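Local coordinates for protein response regulator (Colwellia psychrerythraea, PDB 3EQZ) that probably works as a signalling protein of the response regulator family, built on a receiver domain with the CheY-like alpha/beta fold, at residues E31-Q34 and A38-T41; H67-K72 and C98-I103; N104-P109 and E113-F118. All coordinates share one frame; numbering follows the deposited sequence.

Contact 1. Residues E31-Q34 and A38-T41; sequences EAFQ and AFLT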
loop_
_atom_site.group_PDB
_atom_site.type_symbol
_atom_site.label_atom_id
_atom_site.label_comp_id
_atom_site.label_asym_id
_atom_site.label_seq_id
_atom_site.Cartn_x
_atom_site.Cartn_y
_atom_site.Cartn_z
ATOM N N GLU B 31 -16.921 -0.611 27.675
ATOM C CA GLU B 31 -16.172 0.291 28.506
ATOM C C GLU B 31 -15.262 1.141 27.600
ATOM O O GLU B 31 -14.595 0.616 26.712
ATOM C CB GLU B 31 -15.355 -0.532 29.503
ATOM C CG GLU B 31 -14.335 0.289 30.240
ATOM C CD GLU B 31 -13.937 -0.276 31.634
ATOM O OE1 GLU B 31 -13.756 -1.522 31.783
ATOM O OE2 GLU B 31 -13.779 0.554 32.566
ATOM N N ALA B 32 -15.262 2.453 27.806
ATOM C CA ALA B 32 -14.487 3.326 26.978
ATOM C C ALA B 32 -13.277 3.871 27.727
ATOM O O ALA B 32 -13.412 4.315 28.877
ATOM C CB ALA B 32 -15.348 4.459 26.460
ATOM N N PHE B 33 -12.107 3.834 27.074
ATOM C CA PHE B 33 -10.839 4.349 27.630
ATOM C C PHE B 33 -10.343 5.535 26.827
ATOM O O PHE B 33 -10.024 5.378 25.630
ATOM C CB PHE B 33 -9.754 3.273 27.570
ATOM C CG PHE B 33 -9.990 2.152 28.520
ATOM C CD1 PHE B 33 -9.334 2.115 29.737
ATOM C CD2 PHE B 33 -10.921 1.173 28.235
ATOM C CE1 PHE B 33 -9.583 1.101 30.631
ATOM C CE2 PHE B 33 -11.185 0.170 29.136
ATOM C CZ PHE B 33 -10.509 0.124 30.324
ATOM N N GLN B 34 -10.257 6.709 27.448
ATOM C CA GLN B 34 -9.705 7.854 26.748
ATOM C C GLN B 34 -8.162 7.876 26.876
ATOM O O GLN B 34 -7.487 8.688 26.217
ATOM C CB GLN B 34 -10.295 9.175 27.256
ATOM C CG GLN B 34 -11.723 9.076 27.832
ATOM C CD GLN B 34 -12.766 9.772 26.963
ATOM O OE1 GLN B 34 -13.915 9.306 26.850
ATOM N NE2 GLN B 34 -12.376 10.898 26.347
ATOM N N ALA B 38 -3.752 3.332 30.040
ATOM C CA ALA B 38 -4.506 2.686 31.092
ATOM C C ALA B 38 -5.117 1.419 30.525
ATOM O O ALA B 38 -5.199 0.366 31.192
ATOM C CB ALA B 38 -5.619 3.639 31.612
ATOM N N PHE B 39 -5.570 1.517 29.278
ATOM C CA PHE B 39 -6.138 0.341 28.635
ATOM C C PHE B 39 -5.102 -0.765 28.562
ATOM O O PHE B 39 -5.423 -1.940 28.707
ATOM C CB PHE B 39 -6.647 0.676 27.239
ATOM C CG PHE B 39 -6.894 -0.546 26.389
ATOM C CD1 PHE B 39 -8.039 -1.315 26.571
ATOM C CD2 PHE B 39 -6.012 -0.891 25.388
ATOM C CE1 PHE B 39 -8.287 -2.438 25.786
ATOM C CE2 PHE B 39 -6.234 -1.991 24.602
ATOM C CZ PHE B 39 -7.384 -2.765 24.799
ATOM N N LEU B 40 -3.851 -0.388 28.373
ATOM C CA LEU B 40 -2.784 -1.383 28.173
ATOM C C LEU B 40 -2.406 -2.173 29.426
ATOM O O LEU B 40 -1.608 -3.099 29.362
ATOM C CB LEU B 40 -1.549 -0.726 27.560
ATOM C CG LEU B 40 -1.702 -0.297 26.091
ATOM C CD1 LEU B 40 -0.424 0.269 25.519
ATOM C CD2 LEU B 40 -2.199 -1.492 25.258
ATOM N N THR B 41 -2.981 -1.832 30.567
ATOM C CA THR B 41 -2.676 -2.579 31.790
ATOM C C THR B 41 -3.574 -3.798 31.842
ATOM O O THR B 41 -3.306 -4.751 32.593
ATOM C CB THR B 41 -2.913 -1.716 33.078
ATOM O OG1 THR B 41 -4.294 -1.331 33.163
ATOM C CG2 THR B 41 -2.038 -0.443 33.065
#
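F33 and F39 form a T-shaped aromatic pair, the edge of the F39 ring turned toward a face of the F33 ring. The centroids lie 5.7 Å apart and the planes make 66°. F39 CD1 is the ring atom that comes nearest, above the rim of F33 and not over its middle.

A CH-pi contact backs this pair. F39 CB sits over the same ring of F33, 4.2 Å from its centroid, and the F39 backbone comes as close to the ring atoms, with F39 CA 3.8 Å from F33 CD1. With CG anti to the backbone N (chi1 164°), F39 sends its ring on past F33, and the two side chains cross at about a right angle. Phenylalanine suits both places: one offers a broad face, the other a polarised C-H edge, and neither brings a polar group to be satisfied.

Apolar contact is slighter at A38, an exposed residue whose small methyl touches the ring only lightly, CB lying 4.4 Å from F33 CD1.

The hydrogen bonds here are local to 38-41. A38 O accepts both T41 N at 3.2 Å and T41 OG1 at 2.8 Å, the hydroxyl lying in the carbonyl plane, so threonine adds a second grip where the chain turns after F39.

F39 also rests on F7 and V9 of the neighbouring strand 6-9 and on V64 of helix 60-70. The contact thus seals the edge strand 30-33 to the short helix that follows it, a strand-then-helix unit of the doubly wound, parallel alpha/beta fold of receiver domains.

Contact 2. Residues H67-K72 and C98-I103; sequences HLAEHK and CGLNVI
Two helix ends closed by Schellman motifs meet where A69 packs on C98 and L100: helix 60-70 finishes with K72 at positive phi, and helix 87-97 with G99. In the first, K72 N reaches A69 O at 2.9 Å and S73 N bonds to L68 O, the two bonds together defining the motif. In the second, phi of G99 is 88°, and a beta carbon would press on the carbonyl O of C98, which explains the glycine.

A69 CB lies 3.5 Å from C98 CB, tighter than usual for two carbons, and the small methyl of alanine lets the backbones come this close. C98 turns SG anti to its carbonyl carbon (chi1 -63°), leaving CB to make the touch. Both receiver-domain helices flank the same face of the central parallel sheet, and the turn after helix 87-97 leads into its edge strand 101-107. L100, in that turn, lays its forked end against the helix: CD1 is 4.1 Å from L68 CB, while CD2 lies 3.9 Å from L68 O and equally far from A69 CA. A branched leucine can so bridge two successive helix residues.

M59 of a second subunit packs against both A69 and C98, bringing this small apolar patch into the assembly. On the far side of the helix, H71 ND1 donates to H67 O at 3.1 Å from above the carbonyl plane, joining H71 N on the same acceptor.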
loop_
_atom_site.group_PDB
_atom_site.type_symbol
_atom_site.label_atom_id
_atom_site.label_comp_id
_atom_site.label_asym_id
_atom_site.label_seq_id
_atom_site.Cartn_x
_atom_site.Cartn_y
_atom_site.Cartn_z
ATOM N N HIS B 67 1.891 -3.136 21.529
ATOM C CA HIS B 67 1.726 -3.807 22.829
ATOM C C HIS B 67 0.884 -5.090 22.711
ATOM O O HIS B 67 1.254 -6.149 23.207
ATOM C CB HIS B 67 1.080 -2.840 23.834
ATOM C CG HIS B 67 0.844 -3.456 25.185
ATOM N ND1 HIS B 67 1.745 -3.330 26.231
ATOM C CD2 HIS B 67 -0.183 -4.206 25.656
ATOM C CE1 HIS B 67 1.283 -3.986 27.286
ATOM N NE2 HIS B 67 0.114 -4.527 26.961
ATOM N N LEU B 68 -0.260 -4.988 22.039
ATOM C CA LEU B 68 -1.131 -6.155 21.875
ATOM C C LEU B 68 -0.412 -7.299 21.200
ATOM O O LEU B 68 -0.574 -8.442 21.593
ATOM C CB LEU B 68 -2.420 -5.795 21.088
ATOM C CG LEU B 68 -3.388 -4.797 21.731
ATOM C CD1 LEU B 68 -4.416 -4.423 20.715
ATOM C CD2 LEU B 68 -4.095 -5.303 22.972
ATOM N N ALA B 69 0.374 -7.001 20.179
ATOM C CA ALA B 69 1.080 -8.055 19.432
ATOM C C ALA B 69 2.178 -8.700 20.295
ATOM O O ALA B 69 2.368 -9.913 20.285
ATOM C CB ALA B 69 1.710 -7.484 18.150
ATOM N N GLU B 70 2.929 -7.875 21.025
ATOM C CA GLU B 70 4.003 -8.432 21.878
ATOM C C GLU B 70 3.461 -9.378 22.958
ATOM O O GLU B 70 4.026 -10.450 23.201
ATOM C CB GLU B 70 4.816 -7.319 22.506
ATOM C CG GLU B 70 5.788 -7.834 23.535
ATOM C CD GLU B 70 6.357 -6.725 24.389
ATOM O OE1 GLU B 70 6.795 -7.053 25.534
ATOM O OE2 GLU B 70 6.344 -5.539 23.911
ATOM N N HIS B 71 2.347 -9.014 23.577
ATOM C CA HIS B 71 1.663 -9.927 24.489
ATOM C C HIS B 71 0.770 -10.934 23.787
ATOM O O HIS B 71 0.048 -11.646 24.429
ATOM C CB HIS B 71 0.900 -9.143 25.572
ATOM C CG HIS B 71 1.820 -8.307 26.414
ATOM N ND1 HIS B 71 2.138 -7.002 26.101
ATOM C CD2 HIS B 71 2.589 -8.637 27.480
ATOM C CE1 HIS B 71 3.013 -6.543 26.976
ATOM N NE2 HIS B 71 3.304 -7.516 27.823
ATOM N N LYS B 72 0.817 -11.007 22.457
ATOM C CA LYS B 72 0.024 -12.023 21.769
ATOM C C LYS B 72 -1.462 -12.009 22.170
ATOM O O LYS B 72 -2.081 -13.062 22.298
ATOM C CB LYS B 72 0.562 -13.385 22.129
ATOM C CG LYS B 72 2.053 -13.449 22.068
ATOM C CD LYS B 72 2.517 -14.303 20.919
ATOM C CE LYS B 72 3.923 -14.863 21.191
ATOM N NZ LYS B 72 4.467 -15.562 19.983
ATOM N N CYS B 98 1.474 -9.061 12.558
ATOM C CA CYS B 98 2.013 -9.338 13.876
ATOM C C CYS B 98 1.196 -10.397 14.560
ATOM O O CYS B 98 1.370 -10.636 15.750
ATOM C CB CYS B 98 1.987 -8.095 14.737
ATOM S SG CYS B 98 2.999 -6.825 14.097
ATOM N N GLY B 99 0.271 -11.005 13.828
ATOM C CA GLY B 99 -0.502 -12.093 14.393
ATOM C C GLY B 99 -1.766 -11.679 15.118
ATOM O O GLY B 99 -2.366 -12.503 15.822
ATOM N N LEU B 100 -2.208 -10.435 14.927
ATOM C CA LEU B 100 -3.444 -9.962 15.582
ATOM C C LEU B 100 -4.716 -10.300 14.785
ATOM O O LEU B 100 -4.683 -10.262 13.587
ATOM C CB LEU B 100 -3.373 -8.441 15.862
ATOM C CG LEU B 100 -2.314 -8.101 16.897
ATOM C CD1 LEU B 100 -2.229 -6.607 17.105
ATOM C CD2 LEU B 100 -2.610 -8.809 18.249
ATOM N N ASN B 101 -5.828 -10.608 15.466
ATOM C CA ASN B 101 -7.094 -10.910 14.776
ATOM C C ASN B 101 -7.962 -9.638 14.460
ATOM O O ASN B 101 -8.902 -9.310 15.191
ATOM C CB ASN B 101 -7.895 -11.966 15.561
ATOM C CG ASN B 101 -9.254 -12.350 14.883
ATOM O OD1 ASN B 101 -10.242 -12.761 15.559
ATOM N ND2 ASN B 101 -9.296 -12.238 13.571
ATOM N N VAL B 102 -7.599 -8.940 13.376
ATOM C CA VAL B 102 -8.341 -7.777 12.918
ATOM C C VAL B 102 -9.578 -8.260 12.172
ATOM O O VAL B 102 -9.462 -8.949 11.152
ATOM C CB VAL B 102 -7.512 -6.908 11.970
ATOM C CG1 VAL B 102 -8.305 -5.655 11.540
ATOM C CG2 VAL B 102 -6.173 -6.520 12.621
ATOM N N ILE B 103 -10.754 -7.957 12.700
ATOM C CA ILE B 103 -12.009 -8.470 12.131
ATOM C C ILE B 103 -12.730 -7.443 11.227
ATOM O O ILE B 103 -13.587 -7.817 10.447
ATOM C CB ILE B 103 -12.946 -8.920 13.226
ATOM C CG1 ILE B 103 -13.233 -7.748 14.173
ATOM C CG2 ILE B 103 -12.376 -10.181 13.951
ATOM C CD1 ILE B 103 -14.435 -8.025 15.034
#

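Contact 3. Residues N104-P109 and E113-F118; sequences NTFTKP and EVLTCF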
loop_
_atom_site.group_PDB
_atom_site.type_symbol
_atom_site.label_atom_id
_atom_site.label_comp_id
_atom_site.label_asym_id
_atom_site.label_seq_id
_atom_site.Cartn_x
_atom_site.Cartn_y
_atom_site.Cartn_z
ATOM N N ASN B 104 -12.307 -6.177 11.273
ATOM C CA ASN B 104 -12.859 -5.187 10.396
ATOM C C ASN B 104 -12.166 -3.892 10.655
ATOM O O ASN B 104 -11.488 -3.770 11.681
ATOM C CB ASN B 104 -14.375 -5.036 10.665
ATOM C CG ASN B 104 -15.135 -4.498 9.436
ATOM O OD1 ASN B 104 -14.557 -4.307 8.377
ATOM N ND2 ASN B 104 -16.423 -4.299 9.581
ATOM N N THR B 105 -12.300 -2.953 9.702
ATOM C CA THR B 105 -11.867 -1.582 9.832
ATOM C C THR B 105 -12.960 -0.618 9.341
ATOM O O THR B 105 -13.819 -0.995 8.550
ATOM C CB THR B 105 -10.545 -1.278 9.024
ATOM O OG1 THR B 105 -10.812 -1.306 7.620
ATOM C CG2 THR B 105 -9.436 -2.310 9.365
ATOM N N PHE B 106 -12.929 0.606 9.838
ATOM C CA PHE B 106 -13.906 1.622 9.487
ATOM C C PHE B 106 -13.226 2.936 9.296
ATOM O O PHE B 106 -12.496 3.369 10.166
ATOM C CB PHE B 106 -14.938 1.811 10.622
ATOM C CG PHE B 106 -15.812 0.618 10.825
ATOM C CD1 PHE B 106 -17.080 0.543 10.206
ATOM C CD2 PHE B 106 -15.370 -0.457 11.595
ATOM C CE1 PHE B 106 -17.922 -0.593 10.394
ATOM C CE2 PHE B 106 -16.194 -1.616 11.766
ATOM C CZ PHE B 106 -17.464 -1.677 11.162
ATOM N N THR B 107 -13.539 3.611 8.188
ATOM C CA THR B 107 -13.015 4.945 7.945
ATOM C C THR B 107 -13.827 5.945 8.726
ATOM O O THR B 107 -15.021 5.735 9.010
ATOM C CB THR B 107 -13.039 5.304 6.447
ATOM O OG1 THR B 107 -14.396 5.287 5.995
ATOM C CG2 THR B 107 -12.311 4.234 5.638
ATOM N N LYS B 108 -13.157 7.014 9.124
ATOM C CA LYS B 108 -13.827 8.130 9.703
ATOM C C LYS B 108 -14.056 9.190 8.602
ATOM O O LYS B 108 -13.349 9.192 7.584
ATOM C CB LYS B 108 -12.971 8.680 10.816
ATOM C CG LYS B 108 -13.425 8.242 12.153
ATOM C CD LYS B 108 -12.291 8.242 13.099
ATOM C CE LYS B 108 -11.887 9.612 13.405
ATOM N NZ LYS B 108 -10.988 9.656 14.594
ATOM N N PRO B 109 -15.116 10.013 8.751
ATOM C CA PRO B 109 -16.079 9.831 9.837
ATOM C C PRO B 109 -16.930 8.594 9.595
ATOM O O PRO B 109 -17.210 8.167 8.457
ATOM C CB PRO B 109 -16.962 11.097 9.776
ATOM C CG PRO B 109 -16.921 11.474 8.331
ATOM C CD PRO B 109 -15.605 10.955 7.733
ATOM N N GLU B 113 -24.625 3.553 10.375
ATOM C CA GLU B 113 -25.456 2.459 9.863
ATOM C C GLU B 113 -24.617 1.195 9.666
ATOM O O GLU B 113 -25.002 0.117 10.143
ATOM C CB GLU B 113 -26.178 2.863 8.540
ATOM C CG GLU B 113 -27.116 1.819 7.936
ATOM C CD GLU B 113 -27.755 2.240 6.565
ATOM O OE1 GLU B 113 -27.317 3.220 5.926
ATOM O OE2 GLU B 113 -28.716 1.563 6.138
ATOM N N VAL B 114 -23.505 1.306 8.935
ATOM C CA VAL B 114 -22.660 0.107 8.683
ATOM C C VAL B 114 -22.120 -0.479 9.996
ATOM O O VAL B 114 -22.099 -1.691 10.172
ATOM C CB VAL B 114 -21.455 0.395 7.714
ATOM C CG1 VAL B 114 -20.476 -0.767 7.682
ATOM C CG2 VAL B 114 -21.937 0.677 6.319
ATOM N N LEU B 115 -21.707 0.379 10.929
ATOM C CA LEU B 115 -21.141 -0.106 12.191
ATOM C C LEU B 115 -22.218 -0.841 13.033
ATOM O O LEU B 115 -21.983 -1.874 13.624
ATOM C CB LEU B 115 -20.528 1.066 12.986
ATOM C CG LEU B 115 -19.919 0.635 14.332
ATOM C CD1 LEU B 115 -18.881 -0.481 14.245
ATOM C CD2 LEU B 115 -19.282 1.837 15.066
ATOM N N THR B 116 -23.403 -0.283 13.073
ATOM C CA THR B 116 -24.525 -0.897 13.823
ATOM C C THR B 116 -24.874 -2.264 13.236
ATOM O O THR B 116 -25.015 -3.273 13.952
ATOM C CB THR B 116 -25.757 0.025 13.758
ATOM O OG1 THR B 116 -25.423 1.262 14.388
ATOM C CG2 THR B 116 -26.947 -0.622 14.517
ATOM N N CYS B 117 -24.950 -2.283 11.910
ATOM C CA CYS B 117 -25.198 -3.509 11.177
ATOM C C CYS B 117 -24.100 -4.596 11.431
ATOM O O CYS B 117 -24.398 -5.757 11.801
ATOM C CB CYS B 117 -25.326 -3.158 9.698
ATOM S SG CYS B 117 -25.849 -4.548 8.711
ATOM N N PHE B 118 -22.826 -4.204 11.323
ATOM C CA PHE B 118 -21.733 -5.122 11.635
ATOM C C PHE B 118 -21.744 -5.668 13.084
ATOM O O PHE B 118 -21.585 -6.871 13.324
ATOM C CB PHE B 118 -20.367 -4.489 11.319
ATOM C CG PHE B 118 -19.213 -5.397 11.663
ATOM C CD1 PHE B 118 -18.997 -6.571 10.949
ATOM C CD2 PHE B 118 -18.369 -5.099 12.719
ATOM C CE1 PHE B 118 -17.949 -7.441 11.292
ATOM C CE2 PHE B 118 -17.329 -5.946 13.061
ATOM C CZ PHE B 118 -17.100 -7.107 12.335
#
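F106, which has the largest surface buried here, reaches its ring across from strand 104-107 to lie among V114, L115 and F118 of the helix. The torsion that puts CG anti to the carbonyl carbon (chi1 -67°) carries the phenyl out toward the helix, where it crosses the L115 side chain at about a right angle. L115 CD1 sits over one face, 4.0 Å from the ring centroid and 3.6 Å from F106 CZ. The rim is held as well: V114 CG1 is 3.7 Å from F106 CE1, and F118 CD2, in the ring plane, is 3.9 Å from F106 CZ. A flat, wholly apolar residue suits a place gripped over a face and along an edge.

F118 turns a face to N104, which approaches from the opposite direction. N104 ND2 lies 3.5 Å above the centre of the F118 ring, the amide tilted 67° from it, and N104 CB makes a CH-pi contact with that face. Asparagine serves at this partly exposed edge because its methylene and amide both spread over the ring, while its OD1 takes a weak bond from T105 N at 2.9 Å.

L115 also touches L19 and I22 of helix 13-23, alongside on the same face of the sheet; beside F118, I78 belongs to the neighbouring strand. A third subunit approaches too, its V114 packing on N104 and its C117 on C117.

Strand and helix run nearly antiparallel, at 162°. This is the last strand-helix unit of the receiver fold, joined through a cis K108-P109 peptide; the salt bridge of K108 NZ to D53 OD1 is consistent with the lysine-aspartate pairing known at the acidic pocket of receiver domains.

How the contacts relate
Contacts 1 and 2 lie toward one face of the central parallel sheet, their centres about 17 Å apart, and helix 60-70 joins them: L40 O approaches H67 NE2 at 3.3 Å, and F39 packs on L68. Contact 3 packs helix 112-124 on the other face. It shares strand 101-107 with contact 2, and they meet where I103 CD1 lies 3.9 Å from F118 CZ, though their centres are about 21 Å apart. Contacts 1 and 3 do not touch, their nearest atoms being about 12 Å apart. Contact 3 is tied to the probable acidic pocket through the salt bridge between K108 and D53.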